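Local coordinates for putative membrane anchored protein (Corynebacterium diphtheriae, PDB 3LSO) that is of unknown function but has an elongated all-beta build and is probably anchored in the bacterial membrane, at residues B[302-307]-B[320-325]; B[427-432]-B[449-454]; B[156-161]-B[177-182]. All coordinates share one frame; numbering follows the deposited sequence.

Contact 1 of 3, residues B[302-307]-B[320-325]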
ATOM      1  N   LEU B 302     -27.849   9.323   4.421  1.00 15.75           N
ATOM      2  CA  LEU B 302     -27.999   8.597   3.181  1.00 14.83           C
ATOM      3  C   LEU B 302     -28.176   9.644   2.121  1.00 14.76           C
ATOM      4  O   LEU B 302     -28.852  10.653   2.359  1.00 14.78           O
ATOM      5  CB  LEU B 302     -29.270   7.744   3.197  1.00 14.72           C
ATOM      6  CG  LEU B 302     -29.410   6.510   4.092  1.00 14.08           C
ATOM      7  CD1 LEU B 302     -30.885   6.175   4.396  1.00  9.83           C
ATOM      8  CD2 LEU B 302     -28.711   5.338   3.445  1.00 13.15           C
ATOM      9  N   ILE B 303     -27.550   9.427   0.967  1.00 14.59           N
ATOM     10  CA  ILE B 303     -27.871  10.192  -0.234  1.00 14.49           C
ATOM     11  C   ILE B 303     -28.230   9.199  -1.321  1.00 14.67           C
ATOM     12  O   ILE B 303     -27.501   8.240  -1.544  1.00 14.88           O
ATOM     13  CB  ILE B 303     -26.745  11.123  -0.670  1.00 14.01           C
ATOM     14  CG1 ILE B 303     -27.105  11.786  -1.997  1.00 13.28           C
ATOM     15  CG2 ILE B 303     -25.456  10.350  -0.836  1.00 15.01           C
ATOM     16  CD1 ILE B 303     -26.437  13.134  -2.205  1.00 11.54           C
ATOM     17  N   ASN B 304     -29.378   9.413  -1.962  1.00 15.06           N
ATOM     18  CA  ASN B 304     -29.944   8.455  -2.918  1.00 15.41           C
ATOM     19  C   ASN B 304     -30.007   7.051  -2.327  1.00 15.90           C
ATOM     20  O   ASN B 304     -29.787   6.054  -3.019  1.00 16.09           O
ATOM     21  CB  ASN B 304     -29.183   8.461  -4.245  1.00 14.99           C
ATOM     22  CG  ASN B 304     -29.393   9.741  -5.037  1.00 15.08           C
ATOM     23  OD1 ASN B 304     -30.304  10.504  -4.758  1.00 16.68           O
ATOM     24  ND2 ASN B 304     -28.544   9.978  -6.028  1.00 13.31           N
ATOM     25  N   GLY B 305     -30.298   6.988  -1.033  1.00 16.20           N
ATOM     26  CA  GLY B 305     -30.481   5.705  -0.346  1.00 17.16           C
ATOM     27  C   GLY B 305     -29.231   4.913   0.035  1.00 17.22           C
ATOM     28  O   GLY B 305     -29.339   3.747   0.446  1.00 16.59           O
ATOM     29  N   SER B 306     -28.063   5.538  -0.102  1.00 17.06           N
ATOM     30  CA  SER B 306     -26.825   4.949   0.359  1.00 17.45           C
ATOM     31  C   SER B 306     -26.032   5.925   1.179  1.00 17.45           C
ATOM     32  O   SER B 306     -26.124   7.134   0.989  1.00 17.78           O
ATOM     33  CB  SER B 306     -25.978   4.497  -0.820  1.00 17.95           C
ATOM     34  OG  SER B 306     -26.657   3.504  -1.559  1.00 18.42           O
ATOM     35  N   ALA B 307     -25.261   5.405   2.118  1.00 17.61           N
ATOM     36  CA  ALA B 307     -24.349   6.246   2.857  1.00 17.76           C
ATOM     37  C   ALA B 307     -23.152   6.336   1.947  1.00 18.00           C
ATOM     38  O   ALA B 307     -22.634   5.307   1.523  1.00 19.36           O
ATOM     39  CB  ALA B 307     -23.968   5.591   4.157  1.00 17.03           C
ATOM     40  N   GLU B 320     -29.814  17.861 -11.234  1.00 15.73           N
ATOM     41  CA  GLU B 320     -30.441  16.612 -10.909  1.00 15.74           C
ATOM     42  C   GLU B 320     -31.127  16.625  -9.523  1.00 14.09           C
ATOM     43  O   GLU B 320     -30.756  17.404  -8.669  1.00 14.36           O
ATOM     44  CB  GLU B 320     -29.280  15.629 -11.020  1.00 16.76           C
ATOM     45  CG  GLU B 320     -29.357  14.245 -10.450  1.00 22.10           C
ATOM     46  CD  GLU B 320     -28.184  13.395 -10.970  1.00 28.75           C
ATOM     47  OE1 GLU B 320     -27.557  13.782 -11.997  1.00 30.65           O
ATOM     48  OE2 GLU B 320     -27.879  12.344 -10.355  1.00 32.52           O
ATOM     49  N   LYS B 321     -32.156  15.800  -9.321  1.00 12.63           N
ATOM     50  CA  LYS B 321     -32.896  15.746  -8.044  1.00 10.85           C
ATOM     51  C   LYS B 321     -32.218  14.691  -7.200  1.00 10.33           C
ATOM     52  O   LYS B 321     -31.723  13.724  -7.744  1.00 10.41           O
ATOM     53  CB  LYS B 321     -34.389  15.410  -8.254  1.00 10.05           C
ATOM     54  CG  LYS B 321     -35.292  16.601  -8.708  1.00  9.89           C
ATOM     55  CD  LYS B 321     -36.746  16.202  -9.138  1.00  9.19           C
ATOM     56  CE  LYS B 321     -37.733  17.417  -9.110  1.00  8.72           C
ATOM     57  NZ  LYS B 321     -38.819  17.427 -10.165  1.00  6.57           N
ATOM     58  N   VAL B 322     -32.127  14.890  -5.891  1.00 10.12           N
ATOM     59  CA  VAL B 322     -31.550  13.873  -5.001  1.00 10.22           C
ATOM     60  C   VAL B 322     -32.383  13.701  -3.738  1.00 10.80           C
ATOM     61  O   VAL B 322     -33.065  14.630  -3.311  1.00 11.58           O
ATOM     62  CB  VAL B 322     -30.100  14.181  -4.557  1.00 10.04           C
ATOM     63  CG1 VAL B 322     -29.186  14.356  -5.749  1.00  9.86           C
ATOM     64  CG2 VAL B 322     -30.042  15.397  -3.625  1.00  9.92           C
ATOM     65  N   SER B 323     -32.311  12.528  -3.127  1.00 10.55           N
ATOM     66  CA  SER B 323     -33.038  12.295  -1.905  1.00 11.09           C
ATOM     67  C   SER B 323     -32.029  12.043  -0.799  1.00 11.90           C
ATOM     68  O   SER B 323     -31.068  11.283  -0.968  1.00 12.55           O
ATOM     69  CB  SER B 323     -33.927  11.098  -2.065  1.00 10.97           C
ATOM     70  OG  SER B 323     -33.114   9.947  -2.138  1.00 11.85           O
ATOM     71  N   VAL B 324     -32.252  12.685   0.328  1.00 11.89           N
ATOM     72  CA  VAL B 324     -31.293  12.692   1.399  1.00 12.41           C
ATOM     73  C   VAL B 324     -31.994  12.249   2.661  1.00 13.33           C
ATOM     74  O   VAL B 324     -33.175  12.513   2.862  1.00 14.18           O
ATOM     75  CB  VAL B 324     -30.727  14.115   1.618  1.00 12.26           C
ATOM     76  CG1 VAL B 324     -29.894  14.162   2.844  1.00 10.48           C
ATOM     77  CG2 VAL B 324     -29.906  14.531   0.427  1.00 11.73           C
ATOM     78  N   SER B 325     -31.252  11.586   3.520  1.00 13.86           N
ATOM     79  CA  SER B 325     -31.751  11.184   4.806  1.00 14.22           C
ATOM     80  C   SER B 325     -30.684  11.555   5.814  1.00 14.06           C
ATOM     81  O   SER B 325     -29.491  11.475   5.519  1.00 13.87           O
ATOM     82  CB  SER B 325     -31.953   9.674   4.787  1.00 14.29           C
ATOM     83  OG  SER B 325     -32.525   9.237   5.996  1.00 16.67           O
TER
HETATM   84  O   HOH W   1     -31.427   9.123   0.691  1.00 27.28           O
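L302 and S325 face each other as an antiparallel hydrogen-bonded pair: S325 N donates a hydrogen bond to L302 O (2.8 Å) and L302 N one to S325 O (2.9 Å). Their side chains share one face of the sheet. The CB atoms stand 3.7 Å apart, and CD1 of L302 lies just as near S325 CB, so the leucine leans over the small serine. One step on, I303 and V324 form a non-hydrogen-bonded pair whose side chains leave from the other face, where CD1 of I303 also approaches V322 CB.

Past I303 the chain leaves the strand but remains tied to its neighbour. N304 N donates to S323 O (2.7 Å), nearly along the C=O axis, and the side-chain amide of the same asparagine accepts in return: S323 N reaches N304 OD1 at 3.3 Å, a long but straight bond (167° at the hydrogen). With CG anti to the carbonyl carbon (chi1 -69°), OD1 is carried back to the neighbouring strand, near V322 CA. A water accepts from G305 N and donates to S323 O, giving that carbonyl a second partner.

I303 and S306 exchange two backbone bonds, I303 N to S306 O and S306 N to I303 O, closing the turn that has N304 and G305 at its two central positions. On the face that carries I303, V322 and V324, these side chains touch F429, while backbone bonds from V322 and V324 continue to strand 410-417. A type I' turn thus ends edge strand 298-303 of a four-stranded antiparallel sheet, whose apolar face packs on a second sheet in the manner of a beta-sandwich.

Contact 2 of 3, residues B[427-432]-B[449-454]; sequences YMFQMG and TAFEIA
One face of the F451 ring receives Y427 CB, which stands 3.7 Å from the ring centroid and 23° off its normal, a CH-pi contact, while F429 CE2 comes up at the ring's edge, 3.6 Å from F451 CE2. The F429 ring in turn has OG1 and O of T449 at its edge. These aromatics cluster on the antiparallel hairpin of strands 425-435 and 440-453. The Y427 and F451 planes are nearly parallel (18°) but slid so far apart that the rings barely overlap; the tyrosine meets its partner mainly through CB, CG and CD2. F429 and F451 are set obliquely.

Chi1 of 67° puts F451 CG between its own backbone N and carbonyl carbon, which brings the ring back toward the neighbouring strand, one face against Y427 CB. Farther out, Y427 CE2 touches I453 CG1, and the phenol OH is bonded to A423 O. I303 lies against F451, and F416 meets the F429 ring.

The backbones of Y427 and F451 are joined by two bonds, F451 N to Y427 O and Y427 N to F451 O. Beside them, the CG of selenomethionine M428 packs on A450 CB. At the corner where strand 440-453 bends, a side chain takes the place of a carbonyl acceptor: F429 N donates to T449 OG1 at 2.7 Å, and that hydroxyl is also bonded to I446 O.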
ATOM      1  N   TYR B 427     -19.566  18.226  -1.756  1.00 11.79           N
ATOM      2  CA  TYR B 427     -20.624  18.897  -1.053  1.00 12.43           C
ATOM      3  C   TYR B 427     -21.230  17.842  -0.135  1.00 13.90           C
ATOM      4  O   TYR B 427     -21.248  16.667  -0.507  1.00 15.33           O
ATOM      5  CB  TYR B 427     -21.672  19.380  -2.060  1.00 11.61           C
ATOM      6  CG  TYR B 427     -21.229  20.458  -3.055  1.00  9.48           C
ATOM      7  CD1 TYR B 427     -21.364  21.822  -2.760  1.00  9.09           C
ATOM      8  CD2 TYR B 427     -20.713  20.116  -4.297  1.00  8.30           C
ATOM      9  CE1 TYR B 427     -20.967  22.812  -3.670  1.00  8.12           C
ATOM     10  CE2 TYR B 427     -20.314  21.083  -5.221  1.00  7.39           C
ATOM     11  CZ  TYR B 427     -20.445  22.425  -4.898  1.00  9.30           C
ATOM     12  OH  TYR B 427     -20.056  23.370  -5.817  1.00 10.15           O
HETATM   13  N   MSE B 428     -21.675  18.233   1.066  1.00 14.32           N
HETATM   14  CA  MSE B 428     -22.387  17.342   1.984  1.00 14.57           C
HETATM   15  C   MSE B 428     -23.646  18.026   2.419  1.00 15.10           C
HETATM   16  O   MSE B 428     -23.729  19.256   2.392  1.00 15.64           O
HETATM   17  CB  MSE B 428     -21.600  17.136   3.270  1.00 14.85           C
HETATM   18  CG  MSE B 428     -20.541  16.066   3.253  1.00 15.18           C
HETATM   19 SE   MSE B 428     -19.426  16.350   4.809  0.75 12.38          SE
HETATM   20  CE  MSE B 428     -18.591  17.992   4.239  1.00 13.37           C
ATOM     21  N   PHE B 429     -24.615  17.252   2.878  1.00 15.25           N
ATOM     22  CA  PHE B 429     -25.717  17.847   3.595  1.00 15.53           C
ATOM     23  C   PHE B 429     -25.418  17.946   5.094  1.00 16.21           C
ATOM     24  O   PHE B 429     -24.552  17.231   5.619  1.00 16.84           O
ATOM     25  CB  PHE B 429     -26.983  17.066   3.310  1.00 15.16           C
ATOM     26  CG  PHE B 429     -27.422  17.177   1.896  1.00 15.46           C
ATOM     27  CD1 PHE B 429     -28.376  18.096   1.525  1.00 13.97           C
ATOM     28  CD2 PHE B 429     -26.843  16.392   0.910  1.00 18.11           C
ATOM     29  CE1 PHE B 429     -28.775  18.214   0.221  1.00 13.42           C
ATOM     30  CE2 PHE B 429     -27.251  16.509  -0.425  1.00 15.86           C
ATOM     31  CZ  PHE B 429     -28.215  17.423  -0.758  1.00 13.81           C
ATOM     32  N   GLN B 430     -26.111  18.843   5.783  1.00 16.31           N
ATOM     33  CA  GLN B 430     -25.945  18.961   7.222  1.00 16.80           C
ATOM     34  C   GLN B 430     -27.232  18.646   7.920  1.00 17.17           C
ATOM     35  O   GLN B 430     -28.312  18.769   7.325  1.00 18.00           O
ATOM     36  CB  GLN B 430     -25.540  20.387   7.579  1.00 16.61           C
ATOM     37  CG  GLN B 430     -24.190  20.815   6.990  1.00 16.68           C
ATOM     38  CD  GLN B 430     -23.833  22.246   7.330  1.00 16.44           C
ATOM     39  OE1 GLN B 430     -24.679  23.138   7.313  1.00 16.50           O
ATOM     40  NE2 GLN B 430     -22.572  22.473   7.651  1.00 18.05           N
HETATM   41  N   MSE B 431     -27.144  18.268   9.190  1.00 17.53           N
HETATM   42  CA  MSE B 431     -28.339  18.247  10.064  1.00 17.62           C
HETATM   43  C   MSE B 431     -28.273  19.438  10.993  1.00 17.56           C
HETATM   44  O   MSE B 431     -27.217  19.705  11.607  1.00 18.21           O
HETATM   45  CB  MSE B 431     -28.413  16.975  10.905  1.00 17.64           C
HETATM   46  CG  MSE B 431     -29.831  16.630  11.408  1.00 19.66           C
HETATM   47 SE   MSE B 431     -29.785  14.986  12.443  0.75 22.30          SE
HETATM   48  CE  MSE B 431     -31.606  14.456  12.236  1.00 20.49           C
ATOM     49  N   GLY B 432     -29.382  20.164  11.075  1.00 17.24           N
ATOM     50  CA  GLY B 432     -29.581  21.194  12.101  1.00 17.61           C
ATOM     51  C   GLY B 432     -30.145  20.490  13.334  1.00 18.35           C
ATOM     52  O   GLY B 432     -31.013  19.622  13.197  1.00 18.89           O
ATOM     53  N   THR B 449     -23.606  11.846   3.396  1.00 13.05           N
ATOM     54  CA  THR B 449     -24.449  12.441   2.381  1.00 12.38           C
ATOM     55  C   THR B 449     -23.612  13.114   1.284  1.00 11.83           C
ATOM     56  O   THR B 449     -24.141  13.767   0.389  1.00 11.79           O
ATOM     57  CB  THR B 449     -25.459  13.448   3.010  1.00 13.18           C
ATOM     58  OG1 THR B 449     -24.791  14.654   3.431  1.00 13.53           O
ATOM     59  CG2 THR B 449     -26.187  12.798   4.199  1.00 12.08           C
ATOM     60  N   ALA B 450     -22.295  12.939   1.340  1.00 10.44           N
ATOM     61  CA  ALA B 450     -21.400  13.695   0.447  1.00  8.76           C
ATOM     62  C   ALA B 450     -21.611  13.367  -1.031  1.00  6.94           C
ATOM     63  O   ALA B 450     -21.787  12.198  -1.371  1.00  7.95           O
ATOM     64  CB  ALA B 450     -19.952  13.438   0.823  1.00  8.82           C
ATOM     65  N   PHE B 451     -21.556  14.372  -1.895  1.00  3.61           N
ATOM     66  CA  PHE B 451     -21.578  14.130  -3.324  1.00  2.00           C
ATOM     67  C   PHE B 451     -20.544  14.988  -4.020  1.00  2.00           C
ATOM     68  O   PHE B 451     -20.161  16.028  -3.504  1.00  2.00           O
ATOM     69  CB  PHE B 451     -22.978  14.356  -3.902  1.00  2.00           C
ATOM     70  CG  PHE B 451     -23.462  15.795  -3.851  1.00  2.00           C
ATOM     71  CD1 PHE B 451     -23.175  16.681  -4.882  1.00  2.00           C
ATOM     72  CD2 PHE B 451     -24.240  16.240  -2.803  1.00  2.00           C
ATOM     73  CE1 PHE B 451     -23.620  17.963  -4.858  1.00  2.00           C
ATOM     74  CE2 PHE B 451     -24.693  17.535  -2.774  1.00  2.00           C
ATOM     75  CZ  PHE B 451     -24.381  18.394  -3.805  1.00  2.00           C
ATOM     76  N   GLU B 452     -20.078  14.541  -5.180  1.00  2.00           N
ATOM     77  CA  GLU B 452     -19.128  15.321  -5.953  1.00  2.00           C
ATOM     78  C   GLU B 452     -19.737  15.717  -7.274  1.00  2.00           C
ATOM     79  O   GLU B 452     -20.334  14.900  -7.947  1.00  2.00           O
ATOM     80  CB  GLU B 452     -17.811  14.566  -6.177  1.00  2.00           C
ATOM     81  CG  GLU B 452     -16.622  15.493  -6.480  1.00  2.00           C
ATOM     82  CD  GLU B 452     -15.255  14.802  -6.539  1.00  2.00           C
ATOM     83  OE1 GLU B 452     -15.083  13.709  -5.957  1.00  2.00           O
ATOM     84  OE2 GLU B 452     -14.342  15.378  -7.178  1.00  2.00           O
ATOM     85  N   ILE B 453     -19.611  16.992  -7.613  1.00  2.00           N
ATOM     86  CA  ILE B 453     -19.846  17.461  -8.961  1.00  2.00           C
ATOM     87  C   ILE B 453     -18.522  17.385  -9.664  1.00  2.00           C
ATOM     88  O   ILE B 453     -17.592  18.082  -9.285  1.00  2.00           O
ATOM     89  CB  ILE B 453     -20.313  18.916  -8.966  1.00  2.00           C
ATOM     90  CG1 ILE B 453     -21.647  19.067  -8.222  1.00  2.00           C
ATOM     91  CG2 ILE B 453     -20.376  19.456 -10.384  1.00  2.00           C
ATOM     92  CD1 ILE B 453     -22.775  18.253  -8.772  1.00  2.00           C
ATOM     93  N   ALA B 454     -18.425  16.543 -10.684  1.00  2.00           N
ATOM     94  CA  ALA B 454     -17.121  16.277 -11.313  1.00  2.00           C
ATOM     95  C   ALA B 454     -16.420  17.532 -11.818  1.00  2.00           C
ATOM     96  O   ALA B 454     -17.043  18.579 -12.019  1.00  2.00           O
ATOM     97  CB  ALA B 454     -17.224  15.219 -12.418  1.00  2.00           C
TER

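Contact 3 of 3, residues B[156-161]-B[177-182]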
ATOM      1  N   PRO B 156      18.914 -26.393 -11.786  1.00 39.09           N
ATOM      2  CA  PRO B 156      20.313 -26.860 -11.856  1.00 38.83           C
ATOM      3  C   PRO B 156      20.926 -26.610 -13.235  1.00 38.63           C
ATOM      4  O   PRO B 156      20.199 -26.432 -14.214  1.00 39.05           O
ATOM      5  CB  PRO B 156      20.211 -28.370 -11.584  1.00 38.66           C
ATOM      6  CG  PRO B 156      18.771 -28.725 -11.808  1.00 38.70           C
ATOM      7  CD  PRO B 156      17.972 -27.490 -11.491  1.00 38.85           C
ATOM      8  N   GLU B 157      22.249 -26.571 -13.302  1.00 38.49           N
ATOM      9  CA  GLU B 157      22.946 -26.484 -14.577  1.00 38.33           C
ATOM     10  C   GLU B 157      23.141 -27.887 -15.127  1.00 37.72           C
ATOM     11  O   GLU B 157      23.258 -28.841 -14.367  1.00 37.39           O
ATOM     12  CB  GLU B 157      24.286 -25.750 -14.421  1.00 38.44           C
ATOM     13  CG  GLU B 157      24.227 -24.224 -14.731  1.00 40.35           C
ATOM     14  CD  GLU B 157      24.110 -23.915 -16.233  1.00 43.32           C
ATOM     15  OE1 GLU B 157      24.444 -24.800 -17.066  1.00 46.36           O
ATOM     16  OE2 GLU B 157      23.685 -22.793 -16.592  1.00 42.90           O
ATOM     17  N   LYS B 158      23.149 -28.015 -16.450  1.00 37.56           N
ATOM     18  CA  LYS B 158      23.367 -29.311 -17.089  1.00 37.48           C
ATOM     19  C   LYS B 158      24.594 -30.017 -16.481  1.00 36.97           C
ATOM     20  O   LYS B 158      24.532 -31.210 -16.176  1.00 37.41           O
ATOM     21  CB  LYS B 158      23.480 -29.149 -18.612  1.00 37.83           C
ATOM     22  CG  LYS B 158      23.677 -30.452 -19.408  1.00 40.00           C
ATOM     23  CD  LYS B 158      22.352 -31.175 -19.675  1.00 43.93           C
ATOM     24  CE  LYS B 158      22.572 -32.571 -20.289  1.00 45.08           C
ATOM     25  NZ  LYS B 158      22.438 -32.567 -21.773  1.00 45.40           N
ATOM     26  N   THR B 159      25.690 -29.277 -16.294  1.00 35.91           N
ATOM     27  CA  THR B 159      26.859 -29.772 -15.564  1.00 35.05           C
ATOM     28  C   THR B 159      26.815 -29.229 -14.151  1.00 34.33           C
ATOM     29  O   THR B 159      27.364 -28.167 -13.841  1.00 34.19           O
ATOM     30  CB  THR B 159      28.201 -29.390 -16.246  1.00 35.29           C
ATOM     31  OG1 THR B 159      28.182 -29.820 -17.618  1.00 36.63           O
ATOM     32  CG2 THR B 159      29.376 -30.044 -15.531  1.00 33.74           C
ATOM     33  N   ILE B 160      26.155 -29.981 -13.293  1.00 33.84           N
ATOM     34  CA  ILE B 160      25.836 -29.520 -11.952  1.00 33.65           C
ATOM     35  C   ILE B 160      27.048 -29.489 -11.040  1.00 33.77           C
ATOM     36  O   ILE B 160      27.100 -28.728 -10.081  1.00 34.16           O
ATOM     37  CB  ILE B 160      24.685 -30.360 -11.322  1.00 33.29           C
ATOM     38  CG1 ILE B 160      24.490 -30.023  -9.855  1.00 32.91           C
ATOM     39  CG2 ILE B 160      24.950 -31.824 -11.447  1.00 33.33           C
ATOM     40  CD1 ILE B 160      23.577 -28.868  -9.642  1.00 35.02           C
ATOM     41  N   LEU B 161      28.043 -30.300 -11.343  1.00 33.95           N
ATOM     42  CA  LEU B 161      29.137 -30.477 -10.400  1.00 34.02           C
ATOM     43  C   LEU B 161      30.422 -30.895 -11.104  1.00 33.46           C
ATOM     44  O   LEU B 161      30.407 -31.795 -11.946  1.00 33.09           O
ATOM     45  CB  LEU B 161      28.719 -31.515  -9.364  1.00 34.29           C
ATOM     46  CG  LEU B 161      29.501 -31.675  -8.073  1.00 36.51           C
ATOM     47  CD1 LEU B 161      28.522 -32.011  -6.944  1.00 38.24           C
ATOM     48  CD2 LEU B 161      30.578 -32.765  -8.206  1.00 38.42           C
ATOM     49  N   THR B 177      26.976 -34.555 -14.780  1.00 35.87           N
ATOM     50  CA  THR B 177      25.878 -33.938 -15.507  1.00 36.02           C
ATOM     51  C   THR B 177      24.555 -34.488 -15.021  1.00 36.65           C
ATOM     52  O   THR B 177      24.443 -35.667 -14.674  1.00 36.86           O
ATOM     53  CB  THR B 177      25.942 -34.229 -17.027  1.00 36.07           C
ATOM     54  OG1 THR B 177      25.507 -35.576 -17.278  1.00 35.30           O
ATOM     55  CG2 THR B 177      27.349 -34.003 -17.600  1.00 35.70           C
ATOM     56  N   THR B 178      23.540 -33.632 -15.044  1.00 37.44           N
ATOM     57  CA  THR B 178      22.170 -34.033 -14.750  1.00 37.85           C
ATOM     58  C   THR B 178      21.227 -33.448 -15.801  1.00 38.70           C
ATOM     59  O   THR B 178      21.588 -32.486 -16.485  1.00 38.80           O
ATOM     60  CB  THR B 178      21.759 -33.605 -13.324  1.00 37.70           C
ATOM     61  OG1 THR B 178      20.589 -34.324 -12.921  1.00 38.33           O
ATOM     62  CG2 THR B 178      21.500 -32.110 -13.240  1.00 36.54           C
ATOM     63  N   ASN B 179      20.036 -34.045 -15.932  1.00 39.85           N
ATOM     64  CA  ASN B 179      18.982 -33.570 -16.847  1.00 40.76           C
ATOM     65  C   ASN B 179      17.783 -32.952 -16.133  1.00 41.30           C
ATOM     66  O   ASN B 179      16.711 -32.827 -16.719  1.00 41.42           O
ATOM     67  CB  ASN B 179      18.456 -34.718 -17.721  1.00 40.79           C
ATOM     68  CG  ASN B 179      19.518 -35.327 -18.611  1.00 41.61           C
ATOM     69  OD1 ASN B 179      20.534 -34.699 -18.936  1.00 44.26           O
ATOM     70  ND2 ASN B 179      19.290 -36.566 -19.011  1.00 40.64           N
ATOM     71  N   ALA B 180      17.945 -32.583 -14.871  1.00 42.10           N
ATOM     72  CA  ALA B 180      16.818 -32.071 -14.107  1.00 43.24           C
ATOM     73  C   ALA B 180      16.422 -30.632 -14.475  1.00 44.00           C
ATOM     74  O   ALA B 180      17.282 -29.771 -14.708  1.00 44.44           O
ATOM     75  CB  ALA B 180      17.082 -32.196 -12.624  1.00 43.26           C
ATOM     76  N   ASP B 181      15.111 -30.401 -14.527  1.00 44.63           N
ATOM     77  CA  ASP B 181      14.511 -29.106 -14.843  1.00 45.07           C
ATOM     78  C   ASP B 181      13.814 -28.611 -13.609  1.00 45.00           C
ATOM     79  O   ASP B 181      13.454 -27.435 -13.525  1.00 45.22           O
ATOM     80  CB  ASP B 181      13.422 -29.245 -15.921  1.00 45.37           C
ATOM     81  CG  ASP B 181      13.901 -29.985 -17.162  1.00 46.75           C
ATOM     82  OD1 ASP B 181      15.046 -29.721 -17.610  1.00 49.44           O
ATOM     83  OD2 ASP B 181      13.131 -30.824 -17.692  1.00 46.56           O
ATOM     84  N   LYS B 182      13.579 -29.525 -12.670  1.00 44.97           N
ATOM     85  CA  LYS B 182      12.783 -29.211 -11.488  1.00 44.90           C
ATOM     86  C   LYS B 182      13.616 -28.358 -10.546  1.00 44.58           C
ATOM     87  O   LYS B 182      14.694 -28.785 -10.114  1.00 44.62           O
ATOM     88  CB  LYS B 182      12.210 -30.472 -10.830  1.00 44.94           C
ATOM     89  CG  LYS B 182      11.112 -31.109 -11.692  1.00 45.37           C
ATOM     90  CD  LYS B 182      10.373 -32.237 -10.987  1.00 45.77           C
ATOM     91  CE  LYS B 182       9.459 -32.974 -11.956  1.00 44.90           C
ATOM     92  NZ  LYS B 182       8.799 -34.104 -11.272  1.00 44.98           N
TER
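At the corner that breaks strand 150-167, K158 meets T178, close to where strand 170-177 gives way to the loop before strand 185-190. A single backbone bond joins them: T178 N donates to K158 O at 2.9 Å, with the donor tilted only 15° from the carbonyl plane. The same oxygen also receives the CA of T177, a CA-H...O contact of 3.1 Å. Toward P156 and A180 the backbones diverge, and the remaining contacts involve side chains, several of them against carbonyl oxygens.

K158 CG is anti to the backbone N (chi1 -179°), and bends at chi2 and chi4 bring the chain alongside N179, the two side chains pointing the same way. It is CE that comes closest, 3.2 Å from N179 OD1, whereas NZ stays 4.0 Å from that oxygen; the lysine therefore lies along the asparagine with its methylene groups.

Both segments belong to the DIP2116-like N-terminal domain, assigned to the E-set clan of immunoglobulin-like folds. Just after the corner, I160 and L161 both face C176 in a classic beta bulge, and C176 itself is linked by a disulfide to C32. Strand 25-36, which carries C32, flanks the contact, and T178 OG1 is hydrogen-bonded to D29 O on it.

With its hydroxyl engaged there, T178 turns its methyl toward the other segment, where CG2 sits 3.9 Å from both I160 CG2 and E157 O. I160 also packs on V30 and F49. Farther along, the P156 ring presents its CG to A180, 3.4 Å from the carbonyl O and 3.9 Å from CB, and its CD approaches the carbonyl oxygen of K182. At the corner itself, T159 O accepts a hydrogen bond from R95 NH1.

Contacts 1 and 2 are neighbours, with centres about 10 Å apart, and meet through packing, largely of apolar side chains, between two sheets. V324 CG2 approaches F429 CE2 at 3.4 Å, and I303 CD1 approaches both T449 O (3.5 Å) and F451 CD2 (3.9 Å), so the inward face of contact 1 closes over the aromatic cluster of contact 2. They follow one another along the chain. Contact 3 lies in the N-terminal part, on the opposite side of the chain's centre: its centre is about 67 Å from each of the others, and its nearest atoms about 51 Å away. It therefore belongs to a separate part of this elongated, all-beta molecule.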